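Local structure of glycosyl hydrolase family 62 protein (Coprinopsis cinerea, 5B6T) at residues 31-43 and 51-63. The protein hydrolyses alpha-L-arabinofuranosyl linkages as a family 62 glycoside hydrolase, probably releasing arabinose side chains from arabinoxylan. Sequence-based numbering, arbitrary orientation. Where two conformers were deposited one is given.
Sequences VVYHDGRWHVFAS and NLVYISFTDWAQA
Trp-38 and Phe-57, a hydrogen-bonded pair of the antiparallel hairpin 37-46/49-57, illustrate how an indole can be fixed between Tyr-33 of the preceding strand and the 3-10 segment after the hairpin. Starting at the root, Trp-38 CB sits over one face of the Phe-57 ring, a CH-pi contact 3.7 Å from its centroid, while Ala-63 CB covers the opposite face. With CG anti to the carbonyl carbon (chi1 -66°), the indole passes onward: CG and CD1 still touch Phe-57 CE2, NE1 and CE2 meet the Trp-60 indole, Trp-38 CZ2 lies 3.4 Å from Trp-60 NE1, and the six-membered ring, out to CH2, rests against Trp-60 CZ2. The five-membered rings are oblique, their planes at 38°, and Tyr-33 CD1 lies over the other face of Trp-38. Cutting the indole back to an alanine is likely to open a gap between Tyr-33 and Trp-60 and strip Phe-57 CE2 of its indole neighbours. On the reverse side of the sheet, the His-39 and Tyr-54 rings meet rim to rim, ND1 and OH hydrogen-bonded at 2.7 Å. This four-stranded antiparallel sheet is one blade of the five-bladed beta-propeller; the hairpin supplies its two middle strands, with strand 285-290 packing on the Trp-38/Trp-60 side and strand 82-89 against Phe-41.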
loop_
_atom_site.group_PDB
_atom_site.type_symbol
_atom_site.label_atom_id
_atom_site.label_comp_id
_atom_site.label_asym_id
_atom_site.label_seq_id
_atom_site.Cartn_x
_atom_site.Cartn_y
_atom_site.Cartn_z
ATOM N N VAL A 31 3.701 3.474 5.483
ATOM C CA VAL A 31 3.965 4.042 6.794
ATOM C C VAL A 31 4.801 3.174 7.712
ATOM O O VAL A 31 4.560 1.982 7.862
ATOM C CB VAL A 31 2.652 4.446 7.500
ATOM C CG1 VAL A 31 1.680 3.274 7.609
ATOM C CG2 VAL A 31 2.914 5.098 8.842
ATOM N N VAL A 32 5.773 3.838 8.343
ATOM C CA VAL A 32 6.560 3.246 9.433
ATOM C C VAL A 32 6.749 4.260 10.551
ATOM O O VAL A 32 6.796 5.472 10.315
ATOM C CB VAL A 32 7.949 2.733 8.979
ATOM C CG1 VAL A 32 7.801 1.564 8.021
ATOM C CG2 VAL A 32 8.816 3.812 8.354
ATOM N N TYR A 33 6.852 3.722 11.766
ATOM C CA TYR A 33 7.222 4.502 12.953
ATOM C C TYR A 33 8.666 4.184 13.274
ATOM O O TYR A 33 9.022 3.024 13.453
ATOM C CB TYR A 33 6.338 4.148 14.132
ATOM C CG TYR A 33 6.477 5.115 15.305
ATOM C CD1 TYR A 33 5.876 6.357 15.269
ATOM C CD2 TYR A 33 7.194 4.763 16.451
ATOM C CE1 TYR A 33 5.971 7.233 16.335
ATOM C CE2 TYR A 33 7.324 5.641 17.509
ATOM C CZ TYR A 33 6.697 6.864 17.463
ATOM O OH TYR A 33 6.779 7.727 18.552
ATOM N N HIS A 34 9.503 5.216 13.299
ATOM C CA HIS A 34 10.945 5.024 13.478
ATOM C C HIS A 34 11.515 6.206 14.216
ATOM O O HIS A 34 11.254 7.377 13.857
ATOM C CB HIS A 34 11.634 4.865 12.120
ATOM C CG HIS A 34 13.128 4.888 12.177
ATOM N ND1 HIS A 34 13.857 3.813 12.601
ATOM C CD2 HIS A 34 14.021 5.856 11.876
ATOM C CE1 HIS A 34 15.146 4.099 12.542
ATOM N NE2 HIS A 34 15.273 5.336 12.117
ATOM N N ASP A 35 12.282 5.893 15.255
ATOM C CA ASP A 35 12.876 6.908 16.113
ATOM C C ASP A 35 11.934 8.043 16.483
ATOM O O ASP A 35 12.225 9.209 16.291
ATOM C CB ASP A 35 14.158 7.404 15.463
ATOM C CG ASP A 35 15.277 6.393 15.593
ATOM O OD1 ASP A 35 15.080 5.380 16.319
ATOM O OD2 ASP A 35 16.340 6.600 14.980
ATOM N N GLY A 36 10.781 7.668 17.020
ATOM C CA GLY A 36 9.857 8.597 17.606
ATOM C C GLY A 36 8.979 9.399 16.677
ATOM O O GLY A 36 8.317 10.341 17.110
ATOM N N ARG A 37 8.980 9.049 15.395
ATOM C CA ARG A 37 8.199 9.751 14.406
ATOM C C ARG A 37 7.549 8.794 13.433
ATOM O O ARG A 37 8.092 7.716 13.130
ATOM C CB ARG A 37 9.079 10.711 13.569
ATOM C CG ARG A 37 9.842 11.778 14.325
ATOM C CD ARG A 37 10.663 12.613 13.358
ATOM N NE ARG A 37 9.850 13.518 12.552
ATOM C CZ ARG A 37 9.286 14.650 13.005
ATOM N NH1 ARG A 37 9.430 15.020 14.266
ATOM N NH2 ARG A 37 8.580 15.409 12.185
ATOM N N TRP A 38 6.406 9.225 12.920
ATOM C CA TRP A 38 5.776 8.592 11.771
ATOM C C TRP A 38 6.444 9.078 10.507
ATOM O O TRP A 38 6.732 10.269 10.362
ATOM C CB TRP A 38 4.287 8.949 11.739
ATOM C CG TRP A 38 3.579 8.350 12.919
ATOM C CD1 TRP A 38 3.196 8.972 14.061
ATOM C CD2 TRP A 38 3.220 6.972 13.063
ATOM N NE1 TRP A 38 2.590 8.057 14.921
ATOM C CE2 TRP A 38 2.608 6.821 14.331
ATOM C CE3 TRP A 38 3.394 5.841 12.257
ATOM C CZ2 TRP A 38 2.160 5.582 14.800
ATOM C CZ3 TRP A 38 2.927 4.609 12.729
ATOM C CH2 TRP A 38 2.330 4.499 13.984
ATOM N N HIS A 39 6.653 8.144 9.587
ATOM C CA HIS A 39 7.228 8.435 8.279
ATOM C C HIS A 39 6.224 7.911 7.263
ATOM O O HIS A 39 6.040 6.702 7.135
ATOM C CB HIS A 39 8.578 7.746 8.100
ATOM C CG HIS A 39 9.542 8.094 9.176
ATOM N ND1 HIS A 39 10.452 9.121 9.077
ATOM C CD2 HIS A 39 9.684 7.589 10.422
ATOM C CE1 HIS A 39 11.136 9.218 10.205
ATOM N NE2 HIS A 39 10.676 8.308 11.045
ATOM N N VAL A 40 5.573 8.829 6.561
ATOM C CA VAL A 40 4.567 8.458 5.596
ATOM C C VAL A 40 5.081 8.823 4.195
ATOM O O VAL A 40 5.563 9.949 3.969
ATOM C CB VAL A 40 3.228 9.172 5.871
ATOM C CG1 VAL A 40 2.217 8.983 4.732
ATOM C CG2 VAL A 40 2.645 8.735 7.226
ATOM N N PHE A 41 4.973 7.881 3.272
ATOM C CA PHE A 41 5.202 8.146 1.849
ATOM C C PHE A 41 3.897 7.985 1.129
ATOM O O PHE A 41 3.145 7.071 1.432
ATOM C CB PHE A 41 6.234 7.151 1.291
ATOM C CG PHE A 41 7.579 7.273 1.932
ATOM C CD1 PHE A 41 7.829 6.761 3.193
ATOM C CD2 PHE A 41 8.594 7.953 1.273
ATOM C CE1 PHE A 41 9.066 6.943 3.801
ATOM C CE2 PHE A 41 9.834 8.085 1.857
ATOM C CZ PHE A 41 10.074 7.564 3.107
ATOM N N ALA A 42 3.597 8.890 0.186
ATOM C CA ALA A 42 2.316 8.845 -0.496
ATOM C C ALA A 42 2.486 9.291 -1.929
ATOM O O ALA A 42 3.460 9.996 -2.244
ATOM C CB ALA A 42 1.319 9.749 0.235
ATOM N N SER A 43 1.536 8.882 -2.776
ATOM C CA SER A 43 1.422 9.455 -4.122
ATOM C C SER A 43 0.797 10.838 -4.064
ATOM O O SER A 43 -0.173 11.056 -3.361
ATOM C CB SER A 43 0.528 8.602 -5.028
ATOM O OG SER A 43 0.959 7.265 -5.021
ATOM N N ASN A 51 3.508 11.838 -8.629
ATOM C CA ASN A 51 4.869 11.714 -8.087
ATOM C C ASN A 51 4.698 11.309 -6.598
ATOM O O ASN A 51 3.641 10.821 -6.205
ATOM C CB ASN A 51 5.698 12.997 -8.361
ATOM C CG ASN A 51 7.223 12.760 -8.404
ATOM O OD1 ASN A 51 7.850 12.673 -9.480
ATOM N ND2 ASN A 51 7.840 12.772 -7.259
ATOM N N LEU A 52 5.723 11.488 -5.795
ATOM C CA LEU A 52 5.746 10.965 -4.435
ATOM C C LEU A 52 6.126 12.060 -3.460
ATOM O O LEU A 52 6.931 12.936 -3.765
ATOM C CB LEU A 52 6.773 9.826 -4.319
ATOM C CG LEU A 52 6.526 8.571 -5.171
ATOM C CD1 LEU A 52 7.689 7.581 -5.083
ATOM C CD2 LEU A 52 5.247 7.852 -4.771
ATOM N N VAL A 53 5.560 11.948 -2.266
ATOM C CA VAL A 53 5.843 12.889 -1.183
ATOM C C VAL A 53 6.151 12.122 0.119
ATOM O O VAL A 53 5.596 11.036 0.368
ATOM C CB VAL A 53 4.672 13.876 -1.033
ATOM C CG1 VAL A 53 3.406 13.182 -0.590
ATOM C CG2 VAL A 53 5.052 15.042 -0.123
ATOM N N TYR A 54 7.041 12.714 0.927
ATOM C CA TYR A 54 7.424 12.230 2.231
ATOM C C TYR A 54 6.880 13.206 3.273
ATOM O O TYR A 54 6.984 14.444 3.110
ATOM C CB TYR A 54 8.942 12.139 2.342
ATOM C CG TYR A 54 9.476 11.927 3.729
ATOM C CD1 TYR A 54 9.340 10.691 4.361
ATOM C CD2 TYR A 54 10.177 12.929 4.414
ATOM C CE1 TYR A 54 9.831 10.475 5.635
ATOM C CE2 TYR A 54 10.658 12.713 5.696
ATOM C CZ TYR A 54 10.509 11.479 6.301
ATOM O OH TYR A 54 11.008 11.264 7.573
ATOM N N ILE A 55 6.241 12.636 4.297
ATOM C CA ILE A 55 5.575 13.388 5.346
ATOM C C ILE A 55 5.987 12.784 6.679
ATOM O O ILE A 55 5.933 11.579 6.825
ATOM C CB ILE A 55 4.042 13.290 5.198
ATOM C CG1 ILE A 55 3.599 13.552 3.739
ATOM C CG2 ILE A 55 3.353 14.241 6.182
ATOM C CD1 ILE A 55 2.122 13.254 3.473
ATOM N N SER A 56 6.411 13.592 7.652
ATOM C CA SER A 56 6.787 13.037 8.937
ATOM C C SER A 56 6.240 13.902 10.071
ATOM O O SER A 56 6.118 15.115 9.938
ATOM C CB SER A 56 8.309 12.850 9.021
ATOM O OG SER A 56 8.750 12.298 10.257
ATOM N N PHE A 57 5.882 13.241 11.156
ATOM C CA PHE A 57 5.223 13.896 12.288
ATOM C C PHE A 57 5.345 12.995 13.514
ATOM O O PHE A 57 5.456 11.768 13.410
ATOM C CB PHE A 57 3.737 14.194 11.967
ATOM C CG PHE A 57 2.999 13.051 11.335
ATOM C CD1 PHE A 57 3.007 12.878 9.967
ATOM C CD2 PHE A 57 2.301 12.139 12.122
ATOM C CE1 PHE A 57 2.350 11.818 9.391
ATOM C CE2 PHE A 57 1.640 11.079 11.553
ATOM C CZ PHE A 57 1.662 10.920 10.179
ATOM N N THR A 58 5.303 13.610 14.689
ATOM C CA THR A 58 5.461 12.841 15.915
ATOM C C THR A 58 4.164 12.193 16.366
ATOM O O THR A 58 4.203 11.096 16.917
ATOM C CB THR A 58 5.988 13.710 17.079
ATOM O OG1 THR A 58 5.107 14.813 17.245
ATOM C CG2 THR A 58 7.374 14.230 16.810
ATOM N N ASP A 59 3.028 12.852 16.113
ATOM C CA ASP A 59 1.723 12.542 16.722
ATOM C C ASP A 59 0.659 12.656 15.641
ATOM O O ASP A 59 0.739 13.554 14.800
ATOM C CB ASP A 59 1.523 13.500 17.959
ATOM C CG ASP A 59 0.122 14.126 18.091
ATOM O OD1 ASP A 59 -0.910 13.573 17.675
ATOM O OD2 ASP A 59 0.024 15.198 18.729
ATOM N N TRP A 60 -0.348 11.768 15.656
ATOM C CA TRP A 60 -1.377 11.758 14.611
ATOM C C TRP A 60 -2.186 13.073 14.574
ATOM O O TRP A 60 -2.684 13.467 13.525
ATOM C CB TRP A 60 -2.321 10.568 14.785
ATOM C CG TRP A 60 -1.715 9.233 14.479
ATOM C CD1 TRP A 60 -1.402 8.233 15.358
ATOM C CD2 TRP A 60 -1.377 8.735 13.182
ATOM N NE1 TRP A 60 -0.902 7.151 14.694
ATOM C CE2 TRP A 60 -0.868 7.434 13.353
ATOM C CE3 TRP A 60 -1.489 9.251 11.889
ATOM C CZ2 TRP A 60 -0.427 6.659 12.276
ATOM C CZ3 TRP A 60 -1.042 8.482 10.837
ATOM C CH2 TRP A 60 -0.532 7.204 11.035
ATOM N N ALA A 61 -2.290 13.742 15.719
ATOM C CA ALA A 61 -2.908 15.080 15.795
ATOM C C ALA A 61 -2.148 16.154 15.014
ATOM O O ALA A 61 -2.679 17.228 14.756
ATOM C CB ALA A 61 -3.058 15.520 17.253
ATOM N N GLN A 62 -0.894 15.905 14.699
ATOM C CA GLN A 62 -0.108 16.892 13.972
ATOM C C GLN A 62 0.101 16.468 12.516
ATOM O O GLN A 62 0.850 17.118 11.787
ATOM C CB GLN A 62 1.250 17.112 14.650
ATOM C CG GLN A 62 1.183 17.719 16.055
ATOM C CD GLN A 62 2.565 18.091 16.587
ATOM O OE1 GLN A 62 3.181 17.336 17.336
ATOM N NE2 GLN A 62 3.071 19.256 16.168
ATOM N N ALA A 63 -0.505 15.355 12.094
ATOM C CA ALA A 63 -0.302 14.888 10.718
ATOM C C ALA A 63 -0.716 15.918 9.674
ATOM O O ALA A 63 -0.003 16.118 8.690
ATOM C CB ALA A 63 -1.027 13.579 10.473
HETATM O O HOH W 1 4.579 9.339 18.732
#